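Local coordinates for CDGSH iron-sulfur domain-containing protein 3, mitochondrial (Homo sapiens, PDB 6AVJ) that transfers its [2Fe-2S] clusters to apoferredoxins FDX1 and FDX2 and contributes to mitochondrial iron homeostasis and to normal levels of reactive oxygen species, at residues A[12-17]-A[32-37]; A[22-27]-A[64-69]. The protein carries 2 engineered substitutions. All blocks are in the same frame, centred on the assembly; numbering follows the deposited sequence.

Interaction 1 of 2, residues A[12-17]-A[32-37]; sequences IKVELV and KQPFCD. With FES (Fe2/s2 (inorganic) cluster), chain D.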
loop_
_atom_site.group_PDB
_atom_site.type_symbol
_atom_site.label_atom_id
_atom_site.label_comp_id
_atom_site.label_asym_id
_atom_site.label_seq_id
_atom_site.Cartn_x
_atom_site.Cartn_y
_atom_site.Cartn_z
ATOM N N ILE A 12 -5.327 5.859 2.273
ATOM C CA ILE A 12 -4.882 7.241 2.239
ATOM C C ILE A 12 -5.267 7.843 0.891
ATOM O O ILE A 12 -4.967 7.284 -0.171
ATOM C CB ILE A 12 -3.370 7.383 2.514
ATOM C CG1 ILE A 12 -3.101 6.981 3.956
ATOM C CG2 ILE A 12 -2.933 8.822 2.339
ATOM C CD1 ILE A 12 -1.628 6.687 4.234
ATOM N N LYS A 13 -5.950 8.968 0.941
ATOM C CA LYS A 13 -6.325 9.667 -0.280
ATOM C C LYS A 13 -5.143 10.481 -0.754
ATOM O O LYS A 13 -4.507 11.168 0.044
ATOM C CB LYS A 13 -7.532 10.583 -0.032
ATOM C CG LYS A 13 -8.773 9.877 0.399
ATOM C CD LYS A 13 -10.006 10.758 0.221
ATOM C CE LYS A 13 -11.242 10.177 0.930
ATOM N NZ LYS A 13 -11.355 10.563 2.395
ATOM N N VAL A 14 -4.843 10.412 -2.055
ATOM C CA VAL A 14 -3.703 11.129 -2.617
ATOM C C VAL A 14 -4.135 11.738 -3.947
ATOM O O VAL A 14 -4.891 11.131 -4.728
ATOM C CB VAL A 14 -2.457 10.225 -2.823
ATOM C CG1 VAL A 14 -2.024 9.580 -1.568
ATOM C CG2 VAL A 14 -2.744 9.169 -3.761
ATOM N N GLU A 15 -3.639 12.938 -4.204
ATOM C CA GLU A 15 -3.857 13.582 -5.499
ATOM C C GLU A 15 -2.755 13.080 -6.420
ATOM O O GLU A 15 -1.597 13.491 -6.291
ATOM C CB GLU A 15 -3.852 15.108 -5.372
ATOM C CG GLU A 15 -4.132 15.719 -6.730
ATOM C CD GLU A 15 -4.317 17.227 -6.711
ATOM O OE1 GLU A 15 -4.735 17.777 -5.690
ATOM O OE2 GLU A 15 -4.064 17.827 -7.754
ATOM N N LEU A 16 -3.101 12.170 -7.323
ATOM C CA LEU A 16 -2.178 11.758 -8.395
ATOM C C LEU A 16 -2.079 12.814 -9.486
ATOM O O LEU A 16 -3.072 13.449 -9.826
ATOM C CB LEU A 16 -2.628 10.467 -9.054
ATOM C CG LEU A 16 -2.759 9.261 -8.133
ATOM C CD1 LEU A 16 -3.124 7.997 -8.962
ATOM C CD2 LEU A 16 -1.560 9.069 -7.324
ATOM N N VAL A 17 -0.881 12.963 -10.045
ATOM C CA VAL A 17 -0.552 13.958 -11.080
ATOM C C VAL A 17 -0.252 13.207 -12.373
ATOM O O VAL A 17 0.620 12.319 -12.391
ATOM C CB VAL A 17 0.644 14.818 -10.651
ATOM C CG1 VAL A 17 1.153 15.685 -11.855
ATOM C CG2 VAL A 17 0.278 15.679 -9.432
ATOM N N LYS A 32 6.347 5.982 5.117
ATOM C CA LYS A 32 5.734 7.074 4.346
ATOM C C LYS A 32 4.556 6.538 3.536
ATOM O O LYS A 32 4.477 6.730 2.311
ATOM C CB LYS A 32 6.773 7.759 3.435
ATOM C CG LYS A 32 8.085 8.079 4.227
ATOM C CD LYS A 32 8.661 9.454 3.961
ATOM C CE LYS A 32 9.348 9.522 2.591
ATOM N NZ LYS A 32 9.804 10.925 2.243
ATOM N N GLN A 33 3.635 5.865 4.218
ATOM C CA GLN A 33 2.531 5.226 3.541
ATOM C C GLN A 33 1.784 6.290 2.751
ATOM O O GLN A 33 1.639 7.426 3.225
ATOM C CB GLN A 33 1.593 4.543 4.532
ATOM C CG GLN A 33 2.141 3.246 5.142
ATOM C CD GLN A 33 2.359 2.171 4.087
ATOM O OE1 GLN A 33 1.614 2.092 3.078
ATOM N NE2 GLN A 33 3.391 1.361 4.283
ATOM N N PRO A 34 1.238 5.942 1.577
ATOM C CA PRO A 34 1.064 4.600 0.972
ATOM C C PRO A 34 2.192 4.199 0.047
ATOM O O PRO A 34 2.075 3.185 -0.653
ATOM C CB PRO A 34 -0.203 4.759 0.145
ATOM C CG PRO A 34 -0.149 6.190 -0.281
ATOM C CD PRO A 34 0.492 6.969 0.823
ATOM N N PHE A 35 3.262 4.971 0.018
ATOM C CA PHE A 35 4.334 4.796 -0.959
ATOM C C PHE A 35 5.574 4.182 -0.322
ATOM O O PHE A 35 5.784 4.262 0.887
ATOM C CB PHE A 35 4.705 6.163 -1.597
ATOM C CG PHE A 35 3.541 6.827 -2.290
ATOM C CD1 PHE A 35 2.977 6.243 -3.395
ATOM C CD2 PHE A 35 3.009 8.026 -1.811
ATOM C CE1 PHE A 35 1.908 6.831 -4.035
ATOM C CE2 PHE A 35 1.956 8.620 -2.430
ATOM C CZ PHE A 35 1.387 8.017 -3.544
ATOM N N CYS A 36 6.404 3.595 -1.170
ATOM C CA CYS A 36 7.656 2.962 -0.755
ATOM C C CYS A 36 8.689 3.996 -0.284
ATOM O O CYS A 36 8.845 5.059 -0.883
ATOM C CB CYS A 36 8.190 2.148 -1.930
ATOM S SG CYS A 36 9.762 1.351 -1.785
ATOM N N ASP A 37 9.347 3.689 0.830
ATOM C CA ASP A 37 10.486 4.440 1.333
ATOM C C ASP A 37 11.758 3.599 1.359
ATOM O O ASP A 37 12.761 4.022 1.953
ATOM C CB ASP A 37 10.183 5.001 2.739
ATOM C CG ASP A 37 10.112 3.931 3.852
ATOM O OD1 ASP A 37 10.274 2.679 3.604
ATOM O OD2 ASP A 37 9.875 4.365 5.033
HETATM FE FE1 FES D . 9.151 -0.507 -0.464
HETATM FE FE2 FES D . 7.149 -1.308 1.165
HETATM S S1 FES D . 7.424 -1.874 -0.927
HETATM S S2 FES D . 8.781 0.085 1.636
#

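Interaction 2 of 2, residues A[22-27]-A[64-69]; sequences YRWCVC and TCKATQ. With FES (Fe2/s2 (inorganic) cluster), chain D; FES (Fe2/s2 (inorganic) cluster), chain E.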
loop_
_atom_site.group_PDB
_atom_site.type_symbol
_atom_site.label_atom_id
_atom_site.label_comp_id
_atom_site.label_asym_id
_atom_site.label_seq_id
_atom_site.Cartn_x
_atom_site.Cartn_y
_atom_site.Cartn_z
ATOM N N TYR A 22 4.818 6.702 -9.631
ATOM C CA TYR A 22 4.622 6.429 -8.219
ATOM C C TYR A 22 5.063 4.999 -7.939
ATOM O O TYR A 22 5.066 4.155 -8.847
ATOM C CB TYR A 22 3.146 6.617 -7.808
ATOM C CG TYR A 22 2.628 8.040 -7.981
ATOM C CD1 TYR A 22 2.107 8.481 -9.201
ATOM C CD2 TYR A 22 2.728 8.960 -6.948
ATOM C CE1 TYR A 22 1.673 9.802 -9.371
ATOM C CE2 TYR A 22 2.265 10.290 -7.107
ATOM C CZ TYR A 22 1.741 10.690 -8.317
ATOM O OH TYR A 22 1.310 11.995 -8.473
ATOM N N ARG A 23 5.390 4.732 -6.661
ATOM C CA ARG A 23 5.853 3.404 -6.198
ATOM C C ARG A 23 5.065 3.029 -4.950
ATOM O O ARG A 23 5.336 3.532 -3.855
ATOM C CB ARG A 23 7.347 3.393 -5.935
ATOM C CG ARG A 23 8.185 3.482 -7.250
ATOM C CD ARG A 23 9.652 3.677 -7.005
ATOM N NE ARG A 23 10.391 3.625 -8.274
ATOM C CZ ARG A 23 10.473 4.631 -9.145
ATOM N NH1 ARG A 23 9.882 5.795 -8.896
ATOM N NH2 ARG A 23 11.159 4.486 -10.276
ATOM N N TRP A 24 4.046 2.206 -5.136
ATOM C CA TRP A 24 3.156 1.851 -4.037
ATOM C C TRP A 24 3.815 0.837 -3.109
ATOM O O TRP A 24 4.387 -0.152 -3.563
ATOM C CB TRP A 24 1.876 1.251 -4.565
ATOM C CG TRP A 24 0.893 0.755 -3.504
ATOM C CD1 TRP A 24 0.231 1.518 -2.613
ATOM C CD2 TRP A 24 0.434 -0.582 -3.308
ATOM N NE1 TRP A 24 -0.617 0.751 -1.858
ATOM C CE2 TRP A 24 -0.517 -0.550 -2.282
ATOM C CE3 TRP A 24 0.693 -1.801 -3.941
ATOM C CZ2 TRP A 24 -1.143 -1.721 -1.809
ATOM C CZ3 TRP A 24 0.064 -2.931 -3.505
ATOM C CH2 TRP A 24 -0.838 -2.894 -2.436
ATOM N N CYS A 25 3.697 1.044 -1.808
ATOM C CA CYS A 25 4.329 0.095 -0.902
ATOM C C CYS A 25 3.496 -1.185 -0.867
ATOM O O CYS A 25 2.316 -1.172 -0.489
ATOM C CB CYS A 25 4.514 0.703 0.493
ATOM S SG CYS A 25 5.020 -0.498 1.751
ATOM N N VAL A 26 4.112 -2.296 -1.270
ATOM C CA VAL A 26 3.411 -3.575 -1.229
ATOM C C VAL A 26 3.646 -4.321 0.080
ATOM O O VAL A 26 2.880 -5.250 0.396
ATOM C CB VAL A 26 3.837 -4.481 -2.399
ATOM C CG1 VAL A 26 3.775 -3.749 -3.731
ATOM C CG2 VAL A 26 5.238 -5.063 -2.158
ATOM N N CYS A 27 4.713 -3.999 0.807
ATOM C CA CYS A 27 5.178 -4.832 1.916
ATOM C C CYS A 27 4.592 -4.441 3.274
ATOM O O CYS A 27 4.668 -5.247 4.220
ATOM C CB CYS A 27 6.724 -4.816 1.993
ATOM S SG CYS A 27 7.399 -3.211 2.644
ATOM N N THR A 64 -3.550 0.730 2.218
ATOM C CA THR A 64 -2.586 0.654 3.307
ATOM C C THR A 64 -2.653 -0.673 4.066
ATOM O O THR A 64 -1.656 -1.066 4.682
ATOM C CB THR A 64 -2.836 1.785 4.314
ATOM O OG1 THR A 64 -4.200 1.683 4.755
ATOM C CG2 THR A 64 -2.601 3.167 3.713
ATOM N N CYS A 65 -3.805 -1.346 4.076
ATOM C CA CYS A 65 -3.886 -2.674 4.732
ATOM C C CYS A 65 -3.149 -3.761 3.969
ATOM O O CYS A 65 -2.851 -4.824 4.550
ATOM C CB CYS A 65 -5.330 -3.097 4.922
ATOM S SG CYS A 65 -6.192 -3.620 3.353
ATOM N N LYS A 66 -2.806 -3.484 2.707
ATOM C CA LYS A 66 -2.083 -4.287 1.737
ATOM C C LYS A 66 -2.835 -5.545 1.308
ATOM O O LYS A 66 -2.267 -6.378 0.591
ATOM C CB LYS A 66 -0.666 -4.651 2.219
ATOM C CG LYS A 66 0.171 -3.425 2.701
ATOM C CD LYS A 66 0.081 -2.251 1.730
ATOM C CE LYS A 66 0.881 -1.047 2.200
ATOM N NZ LYS A 66 0.648 0.136 1.276
ATOM N N ALA A 67 -4.114 -5.655 1.614
ATOM C CA ALA A 67 -4.899 -6.809 1.207
ATOM C C ALA A 67 -5.840 -6.546 0.029
ATOM O O ALA A 67 -6.621 -7.437 -0.323
ATOM C CB ALA A 67 -5.718 -7.310 2.398
ATOM N N THR A 68 -5.785 -5.374 -0.606
ATOM C CA THR A 68 -6.709 -5.115 -1.710
ATOM C C THR A 68 -6.555 -6.169 -2.830
ATOM O O THR A 68 -5.460 -6.666 -3.113
ATOM C CB THR A 68 -6.464 -3.734 -2.301
ATOM O OG1 THR A 68 -7.342 -3.574 -3.432
ATOM C CG2 THR A 68 -4.998 -3.584 -2.761
ATOM N N GLN A 69 -7.652 -6.454 -3.526
ATOM C CA GLN A 69 -7.610 -7.317 -4.691
ATOM C C GLN A 69 -7.362 -6.537 -5.969
ATOM O O GLN A 69 -7.163 -7.167 -7.005
ATOM C CB GLN A 69 -8.922 -8.135 -4.799
ATOM C CG GLN A 69 -9.097 -9.188 -3.651
ATOM C CD GLN A 69 -8.353 -10.508 -3.922
ATOM O OE1 GLN A 69 -7.991 -10.842 -5.082
ATOM N NE2 GLN A 69 -8.103 -11.254 -2.850
HETATM FE FE1 FES D . 9.151 -0.507 -0.464
HETATM FE FE2 FES D . 7.149 -1.308 1.165
HETATM S S1 FES D . 7.424 -1.874 -0.927
HETATM S S2 FES D . 8.781 0.085 1.636
HETATM FE FE1 FES E . -8.803 -0.369 1.627
HETATM FE FE2 FES E . -6.494 -1.899 1.751
HETATM S S1 FES E . -6.876 0.104 2.639
HETATM S S2 FES E . -8.382 -2.320 0.684
#

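Interaction 1 of 2, residues A[12-17]-A[32-37]
Gln-33, which meets Ile-12 through its carbonyl O and CB, has its side-chain amide held at both ends. OE1 accepts a hydrogen bond from Lys-66 NZ, and NE2 is hydrogen-bonded to Ser-30 O. The chain bends at chi2 (-63°) to bring the amide there. These two bonds fix how the amide is turned.

The contact with strand 12-16 is apolar. Ile-12 reaches in through CD1, which lies 3.5 Å from Gln-33 O and 4.0 Å from Pro-34 CD. Its CG1 stands beside the backbone N (chi1 -67°), and CD1 extends from there toward the loop. The side chains of Ile-12 and Pro-34 meet at a slant.

Val-14 points to the loop two residues further on. Its CG1 meets Pro-34 CG tip to tip at 4.1 Å. The same methyl is 4.2 Å from Phe-35 CE2. Leu-62 of the neighbouring strand 58-62 also touches both Val-14 and Phe-35.

The loop is compact within itself. The peptide bond before Pro-34 is cis. Pro-34 CG sits 3.8 Å above the plane of the Phe-35 ring, over its centre. Phe-35 N donates to Lys-32 O at 3.1 Å.

Beyond Phe-35 the chain turns to the cluster. Cys-36 SG binds FE1 of the cluster at 2.4 Å, and the engineered Cys-40 is the second protein ligand of that iron. Asp-37 comes next, with OD1 3.6 Å from S2 of the cluster. The Pro-X-Cys-Asp-Gly sequence that starts at Pro-34 belongs to the CDGSH cluster-binding motif, here packed on a strand of the NEET fold.

Interaction 2 of 2, residues A[22-27]-A[64-69]
Lys-66 crosses from one CDGSH motif to the other and bonds to the backbone of Cys-25. Segment 22-27 holds both cysteines of its Cys-X-Cys part, Cys-25 and Cys-27. Segment 64-69 holds Cys-65 of the second pair, and Cys-63 comes just before it.

The hydrogen bond is Lys-66 NZ to Cys-25 O, 2.8 Å long. The C=O...N angle is 141°, and the donor is tilted 20° from the carbonyl plane. With Cys-63 O and Gln-33 OE1, three oxygens grip this ammonium group between the two clusters. Its positive charge may affect both clusters electrostatically. A bend at chi2 and an extended end carry NZ to Cys-25 O.

Apolar contacts come from Trp-24. Its indole and the Lys-66 chain slide past each other in opposite directions, with CZ2 3.8 Å from Lys-66 CD. CH2 of the same ring is 4.2 Å from Thr-68 CG2. Trp-24 NE1 and Lys-66 NZ are close, but both are donors; NE1 is bonded to Cys-63 O. Leu-50, Phe-52, Pro-71 and Pro-72 also touch the indole.

Metal bonds anchor both segments. Cys-25 SG and Cys-27 SG bind one iron of the first cluster. Cys-65 SG binds one iron of the second, together with Cys-63. Cys-65 SG also accepts a hydrogen bond from Ala-67 N, 3.4 Å long and fairly straight at 162°.

How the interactions relate
The centres of the two interactions lie 10 Å apart. Their segments alternate along the chain: 12-17, 22-27, 32-37, then 64-69. Strands 12-16 and 21-24 are consecutive but belong to different two-stranded sheets, paired with 58-62 and 50-53. The bond between Gln-33 OE1 and Lys-66 NZ, 2.8 Å long, joins the interactions directly. Val-17 N is hydrogen-bonded to Tyr-22 OH, and Pro-34 O packs against Trp-24 CD1. Interaction 1 sets the loop of the first cluster against strand 12-16, earlier in the chain. Interaction 2, nearer the centre of the chain, joins the surroundings of both clusters. One monomer thus carries two CDGSH motifs in a single compact NEET fold.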